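Lys-gingipain catalytic subunit (PDB 4TKX) cleaves proteins after lysine residues as the cysteine-protease catalytic domain of a secreted, probable virulence factor of Porphyromonas gingivalis. Local coordinates at residues A211-H216 against G246-T251; I250-D255 against Y274-S279; S279-Y284 against W354-V359. One frame throughout, in Å; residues are numbered along the deposited sequence.

Contact 1 of 3, residues A211-H216 against G246-T251; sequences ANYTAH and GNCCIT. With TCK (N-[(1S)-5-amino-1-(chloroacetyl)pentyl]-4-methylbenzenesulfonamide), chain U.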
loop_
_atom_site.group_PDB
_atom_site.type_symbol
_atom_site.label_atom_id
_atom_site.label_comp_id
_atom_site.label_asym_id
_atom_site.label_seq_id
_atom_site.Cartn_x
_atom_site.Cartn_y
_atom_site.Cartn_z
ATOM N N ALA A 211 -8.705 1.634 -9.116
ATOM C CA ALA A 211 -9.852 2.537 -9.181
ATOM C C ALA A 211 -9.525 3.789 -8.375
ATOM O O ALA A 211 -9.144 3.691 -7.208
ATOM C CB ALA A 211 -11.076 1.866 -8.613
ATOM N N ASN A 212 -9.666 4.951 -8.991
ATOM C CA ASN A 212 -9.368 6.218 -8.331
ATOM C C ASN A 212 -10.543 7.151 -8.569
ATOM O O ASN A 212 -10.918 7.419 -9.713
ATOM C CB ASN A 212 -8.078 6.805 -8.914
ATOM C CG ASN A 212 -7.555 8.077 -8.198
ATOM O OD1 ASN A 212 -6.678 8.749 -8.755
ATOM N ND2 ASN A 212 -8.014 8.373 -6.967
ATOM N N TYR A 213 -11.123 7.622 -7.477
ATOM C CA TYR A 213 -12.250 8.552 -7.491
ATOM C C TYR A 213 -11.830 9.835 -6.805
ATOM O O TYR A 213 -11.250 9.802 -5.729
ATOM C CB TYR A 213 -13.428 7.918 -6.746
ATOM C CG TYR A 213 -14.581 8.829 -6.394
ATOM C CD1 TYR A 213 -14.561 9.580 -5.234
ATOM C CD2 TYR A 213 -15.715 8.900 -7.196
ATOM C CE1 TYR A 213 -15.635 10.393 -4.888
ATOM C CE2 TYR A 213 -16.788 9.727 -6.854
ATOM C CZ TYR A 213 -16.723 10.474 -5.709
ATOM O OH TYR A 213 -17.791 11.273 -5.356
ATOM N N THR A 214 -12.083 10.962 -7.466
ATOM C CA THR A 214 -11.867 12.261 -6.857
ATOM C C THR A 214 -13.111 13.148 -7.016
ATOM O O THR A 214 -13.551 13.447 -8.144
ATOM C CB THR A 214 -10.599 12.963 -7.413
ATOM O OG1 THR A 214 -10.498 14.246 -6.820
ATOM C CG2 THR A 214 -10.631 13.121 -8.943
ATOM N N ALA A 215 -13.685 13.497 -5.861
ATOM C CA ALA A 215 -14.866 14.369 -5.715
ATOM C C ALA A 215 -15.393 14.144 -4.284
ATOM O O ALA A 215 -14.596 14.006 -3.375
ATOM C CB ALA A 215 -15.912 14.096 -6.746
ATOM N N HIS A 216 -16.708 14.141 -4.062
ATOM C CA HIS A 216 -17.214 14.130 -2.693
ATOM C C HIS A 216 -17.339 12.732 -2.107
ATOM O O HIS A 216 -17.695 11.786 -2.795
ATOM C CB HIS A 216 -18.579 14.813 -2.623
ATOM C CG HIS A 216 -18.542 16.269 -2.951
ATOM N ND1 HIS A 216 -18.554 17.245 -1.979
ATOM C CD2 HIS A 216 -18.528 16.920 -4.138
ATOM C CE1 HIS A 216 -18.516 18.437 -2.552
ATOM N NE2 HIS A 216 -18.508 18.268 -3.861
ATOM N N GLY A 246 -9.543 6.790 -2.797
ATOM C CA GLY A 246 -10.596 7.777 -2.733
ATOM C C GLY A 246 -9.998 9.094 -2.288
ATOM O O GLY A 246 -9.649 9.273 -1.122
ATOM N N ASN A 247 -9.830 10.000 -3.242
ATOM C CA ASN A 247 -9.363 11.346 -2.934
ATOM C C ASN A 247 -10.620 12.159 -2.674
ATOM O O ASN A 247 -11.191 12.772 -3.585
ATOM C CB ASN A 247 -8.546 11.912 -4.090
ATOM C CG ASN A 247 -7.235 11.191 -4.274
ATOM O OD1 ASN A 247 -6.993 10.585 -5.312
ATOM N ND2 ASN A 247 -6.394 11.215 -3.247
ATOM N N CYS A 248 -11.079 12.095 -1.432
ATOM C CA CYS A 248 -12.349 12.680 -1.031
ATOM C C CYS A 248 -12.427 12.668 0.484
ATOM O O CYS A 248 -11.547 12.129 1.152
ATOM C CB CYS A 248 -13.514 11.879 -1.625
ATOM S SG CYS A 248 -13.558 10.124 -1.191
ATOM N N CYS A 249 -13.484 13.257 1.038
ATOM C CA CYS A 249 -13.661 13.248 2.485
ATOM C C CYS A 249 -13.963 11.885 3.088
ATOM O O CYS A 249 -14.682 11.086 2.504
ATOM C CB CYS A 249 -14.810 14.169 2.877
ATOM S SG CYS A 249 -14.507 15.889 2.462
ATOM N N ILE A 250 -13.382 11.683 4.266
ATOM C CA ILE A 250 -13.820 10.761 5.340
ATOM C C ILE A 250 -14.120 9.269 5.065
ATOM O O ILE A 250 -14.543 8.551 5.975
ATOM C CB ILE A 250 -15.005 11.376 6.173
ATOM C CG1 ILE A 250 -16.295 11.496 5.362
ATOM C CG2 ILE A 250 -14.578 12.741 6.777
ATOM C CD1 ILE A 250 -17.457 12.142 6.145
ATOM N N THR A 251 -13.827 8.772 3.863
ATOM C CA THR A 251 -14.098 7.376 3.558
ATOM C C THR A 251 -13.187 6.416 4.326
ATOM O O THR A 251 -13.476 5.220 4.385
ATOM C CB THR A 251 -13.948 7.047 2.068
ATOM O OG1 THR A 251 -12.607 7.311 1.643
ATOM C CG2 THR A 251 -14.965 7.824 1.230
HETATM S S TCK U . -15.018 19.734 0.384
HETATM O O1S TCK U . -13.915 20.531 -0.080
HETATM O O2S TCK U . -16.077 19.833 -0.614
HETATM C C1 TCK U . -15.619 20.326 1.961
HETATM C C2 TCK U . -16.926 20.790 2.032
HETATM C C3 TCK U . -17.420 21.260 3.261
HETATM C C4 TCK U . -16.602 21.256 4.373
HETATM C C5 TCK U . -15.271 20.781 4.289
HETATM C C6 TCK U . -14.779 20.319 3.078
HETATM C C7 TCK U . -17.140 21.769 5.678
HETATM N N TCK U . -14.498 18.173 0.561
HETATM C CA TCK U . -14.921 17.080 -0.324
HETATM C C TCK U . -15.564 16.018 0.525
HETATM O O TCK U . -15.631 14.871 0.152
HETATM C CB TCK U . -13.690 16.493 -1.067
HETATM C CG TCK U . -13.091 17.486 -2.040
HETATM C CD TCK U . -11.731 16.984 -2.652
HETATM C CE TCK U . -11.911 16.007 -3.784
HETATM N NZ TCK U . -10.618 15.555 -4.238
HETATM C CM TCK U . -16.061 16.420 1.923
HETATM O O HOH W 1 -4.753 9.694 -6.954
#
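Asn212 and Asn247 meet amide to amide where two parallel strands run side by side. Asn212 ND2 donates an almost straight bond to Asn247 OD1 (2.9 Å, N-H...O 173°), which lies in the amide plane of Asn212; the amide planes are turned 72° apart. A water bridges both OD1 atoms, while Tyr313 also bonds Asn212 OD1 and Tyr357 takes Asn247 ND2. This buried end is tight, as is the backbone bond from Asn247 N to Tyr213 O (2.9 Å). On the other face of the sheet, Cys248 CB meets the edge of the Tyr213 ring at CE1 (4.2 Å), and Tyr213 OH bonds His216 O on a lone pair. Beyond, the pairing weakens: Ala215 N to Asn247 O is a weak 3.5 Å bond, yet Cys248 CB still lies 3.0 Å from Ala215 O, buried without a partner in the model. His216, partly exposed, sends its CB away from the cysteine segment, and NE2 bonds Asp160. The inhibitor lies alongside: NZ bonds Thr214 OG1 and Asn247 O, Cys249 N donates to its carbonyl O, and Cys249 SG is covalently joined to CM. A nucleophilic cysteine and a probable catalytic histidine just after adjacent parallel strands are the arrangement of clan CD cysteine peptidases.

Contact 2 of 3, residues I250-D255 against Y274-S279; sequences ITAQFD and YAYIGS. With PB (lead (II) ion), chain T.
A type I beta turn from Ile250 to Gln253, just after the nucleophile Cys249, packs against the end of strand 273-279 in the six-stranded sheet of the catalytic domain. The turn is closed by Gln253 N bonding to Ile250 O, and its backbone meets the strand through Ala252 N, which donates to Ser279 O (3.0 Å) from above the carbonyl plane, 53° out of it. Beside this bond, Ala252 CB points toward the strand, and Ala252 CB rests on the carbonyl carbon Gly278 C at 3.5 Å. Farther along, the phenol of Tyr276 extends with CG anti to the backbone N (chi1 -174°), carrying its hydroxyl to Thr251, whose side chain crosses it at about a right angle. Trp222 NE1 also bonds this hydroxyl. The turn then leads to Phe254, whose carbonyl O binds the lead ion at 2.6 Å together with Asp85, Glu263 and a water; the same three residues form a calcium site. Thr251 OG1, buried, lies in the plane of the Tyr276 ring at its edge, accepts the hydrogen of Tyr276 OH at 2.6 Å, and donates its own to a water that also accepts from Ser279 N at 2.8 Å.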
loop_
_atom_site.group_PDB
_atom_site.type_symbol
_atom_site.label_atom_id
_atom_site.label_comp_id
_atom_site.label_asym_id
_atom_site.label_seq_id
_atom_site.Cartn_x
_atom_site.Cartn_y
_atom_site.Cartn_z
ATOM N N ILE A 250 -13.382 11.683 4.266
ATOM C CA ILE A 250 -13.820 10.761 5.340
ATOM C C ILE A 250 -14.120 9.269 5.065
ATOM O O ILE A 250 -14.543 8.551 5.975
ATOM C CB ILE A 250 -15.005 11.376 6.173
ATOM C CG1 ILE A 250 -16.295 11.496 5.362
ATOM C CG2 ILE A 250 -14.578 12.741 6.777
ATOM C CD1 ILE A 250 -17.457 12.142 6.145
ATOM N N THR A 251 -13.827 8.772 3.863
ATOM C CA THR A 251 -14.098 7.376 3.558
ATOM C C THR A 251 -13.187 6.416 4.326
ATOM O O THR A 251 -13.476 5.220 4.385
ATOM C CB THR A 251 -13.948 7.047 2.068
ATOM O OG1 THR A 251 -12.607 7.311 1.643
ATOM C CG2 THR A 251 -14.965 7.824 1.230
ATOM N N ALA A 252 -12.088 6.920 4.883
ATOM C CA ALA A 252 -11.214 6.097 5.723
ATOM C C ALA A 252 -11.315 6.447 7.212
ATOM O O ALA A 252 -10.389 6.207 7.971
ATOM C CB ALA A 252 -9.762 6.179 5.246
ATOM N N GLN A 253 -12.445 7.012 7.620
ATOM C CA GLN A 253 -12.649 7.372 9.028
ATOM C C GLN A 253 -13.015 6.112 9.800
ATOM O O GLN A 253 -14.190 5.827 10.019
ATOM C CB GLN A 253 -13.726 8.453 9.181
ATOM C CG GLN A 253 -13.694 9.120 10.541
ATOM C CD GLN A 253 -14.673 10.266 10.649
ATOM O OE1 GLN A 253 -15.645 10.208 11.406
ATOM N NE2 GLN A 253 -14.420 11.325 9.891
ATOM N N PHE A 254 -11.984 5.374 10.216
ATOM C CA PHE A 254 -12.160 3.991 10.646
ATOM C C PHE A 254 -12.583 3.798 12.101
ATOM O O PHE A 254 -12.620 2.659 12.572
ATOM C CB PHE A 254 -10.913 3.154 10.329
ATOM C CG PHE A 254 -9.650 3.697 10.910
ATOM C CD1 PHE A 254 -9.293 3.397 12.213
ATOM C CD2 PHE A 254 -8.807 4.495 10.157
ATOM C CE1 PHE A 254 -8.115 3.906 12.759
ATOM C CE2 PHE A 254 -7.646 5.000 10.697
ATOM C CZ PHE A 254 -7.294 4.699 11.992
ATOM N N ASP A 255 -12.944 4.887 12.785
ATOM C CA ASP A 255 -13.597 4.779 14.085
ATOM C C ASP A 255 -15.049 5.219 14.042
ATOM O O ASP A 255 -15.662 5.422 15.087
ATOM C CB ASP A 255 -12.839 5.562 15.172
ATOM C CG ASP A 255 -12.994 7.072 15.034
ATOM O OD1 ASP A 255 -13.318 7.561 13.926
ATOM O OD2 ASP A 255 -12.794 7.782 16.045
ATOM N N TYR A 274 -7.769 -5.174 -2.432
ATOM C CA TYR A 274 -6.759 -5.691 -1.508
ATOM C C TYR A 274 -6.188 -4.591 -0.609
ATOM O O TYR A 274 -5.590 -4.891 0.423
ATOM C CB TYR A 274 -5.633 -6.434 -2.250
ATOM C CG TYR A 274 -4.824 -5.590 -3.209
ATOM C CD1 TYR A 274 -3.836 -4.739 -2.748
ATOM C CD2 TYR A 274 -5.058 -5.632 -4.584
ATOM C CE1 TYR A 274 -3.092 -3.966 -3.619
ATOM C CE2 TYR A 274 -4.321 -4.826 -5.467
ATOM C CZ TYR A 274 -3.346 -3.998 -4.967
ATOM O OH TYR A 274 -2.578 -3.214 -5.803
ATOM N N ALA A 275 -6.395 -3.326 -0.998
ATOM C CA ALA A 275 -5.958 -2.179 -0.225
ATOM C C ALA A 275 -6.740 -0.953 -0.679
ATOM O O ALA A 275 -7.178 -0.868 -1.835
ATOM C CB ALA A 275 -4.455 -1.920 -0.413
ATOM N N TYR A 276 -6.858 -0.000 0.234
ATOM C CA TYR A 276 -7.548 1.263 0.014
ATOM C C TYR A 276 -6.699 2.383 0.603
ATOM O O TYR A 276 -6.195 2.268 1.728
ATOM C CB TYR A 276 -8.888 1.272 0.754
ATOM C CG TYR A 276 -9.726 2.498 0.468
ATOM C CD1 TYR A 276 -10.291 2.693 -0.796
ATOM C CD2 TYR A 276 -9.951 3.459 1.439
ATOM C CE1 TYR A 276 -11.035 3.798 -1.078
ATOM C CE2 TYR A 276 -10.721 4.581 1.161
ATOM C CZ TYR A 276 -11.265 4.734 -0.099
ATOM O OH TYR A 276 -12.041 5.821 -0.399
ATOM N N ILE A 277 -6.563 3.461 -0.142
ATOM C CA ILE A 277 -6.009 4.700 0.376
ATOM C C ILE A 277 -7.126 5.738 0.384
ATOM O O ILE A 277 -7.786 5.977 -0.642
ATOM C CB ILE A 277 -4.828 5.214 -0.481
ATOM C CG1 ILE A 277 -3.655 4.228 -0.452
ATOM C CG2 ILE A 277 -4.371 6.593 -0.004
ATOM C CD1 ILE A 277 -2.613 4.461 -1.578
ATOM N N GLY A 278 -7.347 6.327 1.554
ATOM C CA GLY A 278 -8.334 7.376 1.698
ATOM C C GLY A 278 -8.055 8.223 2.931
ATOM O O GLY A 278 -7.082 8.008 3.653
ATOM N N SER A 279 -8.936 9.189 3.158
ATOM C CA SER A 279 -8.767 10.162 4.216
ATOM C C SER A 279 -9.728 9.910 5.367
ATOM O O SER A 279 -10.905 9.629 5.154
ATOM C CB SER A 279 -9.045 11.557 3.659
ATOM O OG SER A 279 -8.814 12.537 4.657
HETATM PB PB PB T . -14.081 0.587 12.194
HETATM O O HOH W 2 -11.049 9.405 1.304
HETATM O O HOH W 3 -16.276 -0.553 12.154
#

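Contact 3 of 3, residues S279-Y284 against W354-V359; sequences SSPNSY and WEAYHV. With TCK (N-[(1S)-5-amino-1-(chloroacetyl)pentyl]-4-methylbenzenesulfonamide), chain U.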
loop_
_atom_site.group_PDB
_atom_site.type_symbol
_atom_site.label_atom_id
_atom_site.label_comp_id
_atom_site.label_asym_id
_atom_site.label_seq_id
_atom_site.Cartn_x
_atom_site.Cartn_y
_atom_site.Cartn_z
ATOM N N SER A 279 -8.936 9.189 3.158
ATOM C CA SER A 279 -8.767 10.162 4.216
ATOM C C SER A 279 -9.728 9.910 5.367
ATOM O O SER A 279 -10.905 9.629 5.154
ATOM C CB SER A 279 -9.045 11.557 3.659
ATOM O OG SER A 279 -8.814 12.537 4.657
ATOM N N SER A 280 -9.217 10.015 6.583
ATOM C CA SER A 280 -10.048 9.939 7.766
ATOM C C SER A 280 -10.899 11.215 7.992
ATOM O O SER A 280 -12.101 11.110 8.176
ATOM C CB SER A 280 -9.194 9.613 8.988
ATOM O OG SER A 280 -9.958 9.762 10.181
ATOM N N PRO A 281 -10.278 12.409 7.958
ATOM C CA PRO A 281 -11.067 13.646 8.019
ATOM C C PRO A 281 -11.453 14.122 6.623
ATOM O O PRO A 281 -11.257 13.404 5.622
ATOM C CB PRO A 281 -10.085 14.633 8.636
ATOM C CG PRO A 281 -8.762 14.230 8.013
ATOM C CD PRO A 281 -8.831 12.689 7.988
ATOM N N ASN A 282 -11.980 15.339 6.546
ATOM C CA ASN A 282 -12.239 15.964 5.265
ATOM C C ASN A 282 -10.962 16.105 4.447
ATOM O O ASN A 282 -9.885 16.311 4.992
ATOM C CB ASN A 282 -12.824 17.359 5.475
ATOM C CG ASN A 282 -14.181 17.329 6.114
ATOM O OD1 ASN A 282 -14.899 16.335 6.033
ATOM N ND2 ASN A 282 -14.554 18.433 6.741
ATOM N N SER A 283 -11.091 15.983 3.135
ATOM C CA SER A 283 -10.024 16.385 2.218
ATOM C C SER A 283 -10.512 17.614 1.441
ATOM O O SER A 283 -11.694 17.997 1.514
ATOM C CB SER A 283 -9.603 15.251 1.269
ATOM O OG SER A 283 -10.540 15.073 0.225
ATOM N N TYR A 284 -9.598 18.237 0.713
ATOM C CA TYR A 284 -9.881 19.526 0.077
ATOM C C TYR A 284 -9.413 19.496 -1.356
ATOM O O TYR A 284 -8.510 18.750 -1.706
ATOM C CB TYR A 284 -9.194 20.653 0.842
ATOM C CG TYR A 284 -9.779 20.775 2.209
ATOM C CD1 TYR A 284 -10.952 21.491 2.419
ATOM C CD2 TYR A 284 -9.199 20.122 3.281
ATOM C CE1 TYR A 284 -11.516 21.580 3.684
ATOM C CE2 TYR A 284 -9.751 20.204 4.551
ATOM C CZ TYR A 284 -10.909 20.925 4.738
ATOM O OH TYR A 284 -11.456 20.989 6.001
ATOM N N TRP A 354 -0.608 14.446 6.576
ATOM C CA TRP A 354 0.043 13.266 7.140
ATOM C C TRP A 354 -0.841 12.579 8.189
ATOM O O TRP A 354 -0.842 11.346 8.292
ATOM C CB TRP A 354 1.420 13.622 7.710
ATOM C CG TRP A 354 2.367 14.002 6.625
ATOM C CD1 TRP A 354 2.645 15.258 6.179
ATOM C CD2 TRP A 354 3.128 13.106 5.808
ATOM N NE1 TRP A 354 3.549 15.202 5.142
ATOM C CE2 TRP A 354 3.865 13.892 4.901
ATOM C CE3 TRP A 354 3.279 11.723 5.777
ATOM C CZ2 TRP A 354 4.722 13.330 3.954
ATOM C CZ3 TRP A 354 4.123 11.173 4.847
ATOM C CH2 TRP A 354 4.836 11.970 3.953
ATOM N N GLU A 355 -1.618 13.364 8.933
ATOM C CA GLU A 355 -2.592 12.804 9.879
ATOM C C GLU A 355 -3.832 12.214 9.187
ATOM O O GLU A 355 -4.523 11.343 9.748
ATOM C CB GLU A 355 -3.075 13.888 10.829
ATOM C CG GLU A 355 -2.060 14.338 11.845
ATOM C CD GLU A 355 -2.643 15.350 12.861
ATOM O OE1 GLU A 355 -3.725 15.920 12.624
ATOM O OE2 GLU A 355 -2.031 15.545 13.924
ATOM N N ALA A 356 -4.128 12.716 7.989
ATOM C CA ALA A 356 -5.406 12.437 7.331
ATOM C C ALA A 356 -5.429 11.129 6.553
ATOM O O ALA A 356 -6.336 10.310 6.719
ATOM C CB ALA A 356 -5.758 13.587 6.391
ATOM N N TYR A 357 -4.458 10.963 5.664
ATOM C CA TYR A 357 -4.482 9.834 4.741
ATOM C C TYR A 357 -3.985 8.545 5.398
ATOM O O TYR A 357 -3.022 8.537 6.174
ATOM C CB TYR A 357 -3.714 10.165 3.451
ATOM C CG TYR A 357 -4.595 10.800 2.407
ATOM C CD1 TYR A 357 -5.316 10.027 1.515
ATOM C CD2 TYR A 357 -4.729 12.175 2.323
ATOM C CE1 TYR A 357 -6.132 10.600 0.555
ATOM C CE2 TYR A 357 -5.544 12.759 1.346
ATOM C CZ TYR A 357 -6.245 11.962 0.480
ATOM O OH TYR A 357 -7.067 12.502 -0.483
ATOM N N HIS A 358 -4.679 7.456 5.079
ATOM C CA HIS A 358 -4.379 6.133 5.601
ATOM C C HIS A 358 -4.445 5.047 4.539
ATOM O O HIS A 358 -5.172 5.171 3.551
ATOM C CB HIS A 358 -5.403 5.742 6.674
ATOM C CG HIS A 358 -5.257 6.514 7.936
ATOM N ND1 HIS A 358 -5.685 7.819 8.061
ATOM C CD2 HIS A 358 -4.690 6.189 9.119
ATOM C CE1 HIS A 358 -5.401 8.255 9.267
ATOM N NE2 HIS A 358 -4.785 7.293 9.924
ATOM N N VAL A 359 -3.710 3.965 4.796
ATOM C CA VAL A 359 -3.877 2.713 4.081
ATOM C C VAL A 359 -4.655 1.753 4.955
ATOM O O VAL A 359 -4.289 1.517 6.125
ATOM C CB VAL A 359 -2.540 2.041 3.725
ATOM C CG1 VAL A 359 -2.796 0.688 3.025
ATOM C CG2 VAL A 359 -1.712 2.934 2.822
HETATM S S TCK U . -15.018 19.734 0.384
HETATM O O1S TCK U . -13.915 20.531 -0.080
HETATM O O2S TCK U . -16.077 19.833 -0.614
HETATM C C1 TCK U . -15.619 20.326 1.961
HETATM C C2 TCK U . -16.926 20.790 2.032
HETATM C C3 TCK U . -17.420 21.260 3.261
HETATM C C4 TCK U . -16.602 21.256 4.373
HETATM C C5 TCK U . -15.271 20.781 4.289
HETATM C C6 TCK U . -14.779 20.319 3.078
HETATM C C7 TCK U . -17.140 21.769 5.678
HETATM N N TCK U . -14.498 18.173 0.561
HETATM C CA TCK U . -14.921 17.080 -0.324
HETATM C C TCK U . -15.564 16.018 0.525
HETATM O O TCK U . -15.631 14.871 0.152
HETATM C CB TCK U . -13.690 16.493 -1.067
HETATM C CG TCK U . -13.091 17.486 -2.040
HETATM C CD TCK U . -11.731 16.984 -2.652
HETATM C CE TCK U . -11.911 16.007 -3.784
HETATM N NZ TCK U . -10.618 15.555 -4.238
HETATM C CM TCK U . -16.061 16.420 1.923
#
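Ser279 sits over the face of the Tyr357 ring: its CB lies 4.2 Å from the ring centroid and only 9° off the normal, a CH-pi contact. The two residues are an antiparallel non-hydrogen-bonded pair, with both side chains on the same face of the sheet. From there Ser279 OG turns back along its own segment to donate to Pro281 O (2.8 Å), standing above that carbonyl plane and tying the bend together. The phenol reaches on past Ser279 until Tyr357 OH comes beside Ser283 CB; its polar partners are Asp288 and Asn247.

Ala356 O takes two donors from opposite faces of its carbonyl plane. Ser280 N approaches in a nearly straight bond (2.9 Å, N-H...O 174°), while His358 ND1 comes from the other face, with the oxygen near the plane of the imidazole. His358 CG, anti to its carbonyl carbon (chi1 -71°), swings the ring back beside the end of the helix for this bond, and Ser280 CB touches it obliquely at CE1. His358 NE2 bonds Asp102 N, so both ring nitrogens are engaged. Alongside, the proline ring presses its CG against the methyl of Ala356, Pro281 CG to Ala356 CB being a tight 3.5 Å.

The far end of the loop lines the inhibitor pocket, probably where substrate binds. Ser283 O accepts from the inhibitor's sulfonamide N, Tyr284 CE1 approaches its tolyl ring, and Ser283 OG bonds Asp288.

The contact thus joins the loop leaving strand 273-279 to the junction where helix 350-356 passes directly into the antiparallel edge strand 357-361, with helix 325-341 packed on Tyr357 and Tyr284 at the N-cap of helix 285-293.

In the fold
All three contacts are largely buried; their partly exposed residues, His216, Ile250, Asn282 and Tyr284, lie on the inhibitor side. Round one six-stranded sheet they move from strands 210-214 and 242-247 through 273-279 to edge strand 357-361. Parallel strand pairing gives way to a turn docked on a strand end, then to a loop against a helix-strand junction. Contacts 1 and 3 touch the inhibitor, one through the covalent cysteine and groups that hold its amine, the other through a loop carbonyl and the Asn282 and Tyr284 side chains; contact 2 reaches the lead ion. Gly246 N, probably bonded to Ile277 O, ties contact 1 to contact 2; Gln253 NE2 to Ser280 O ties contact 2 to contact 3.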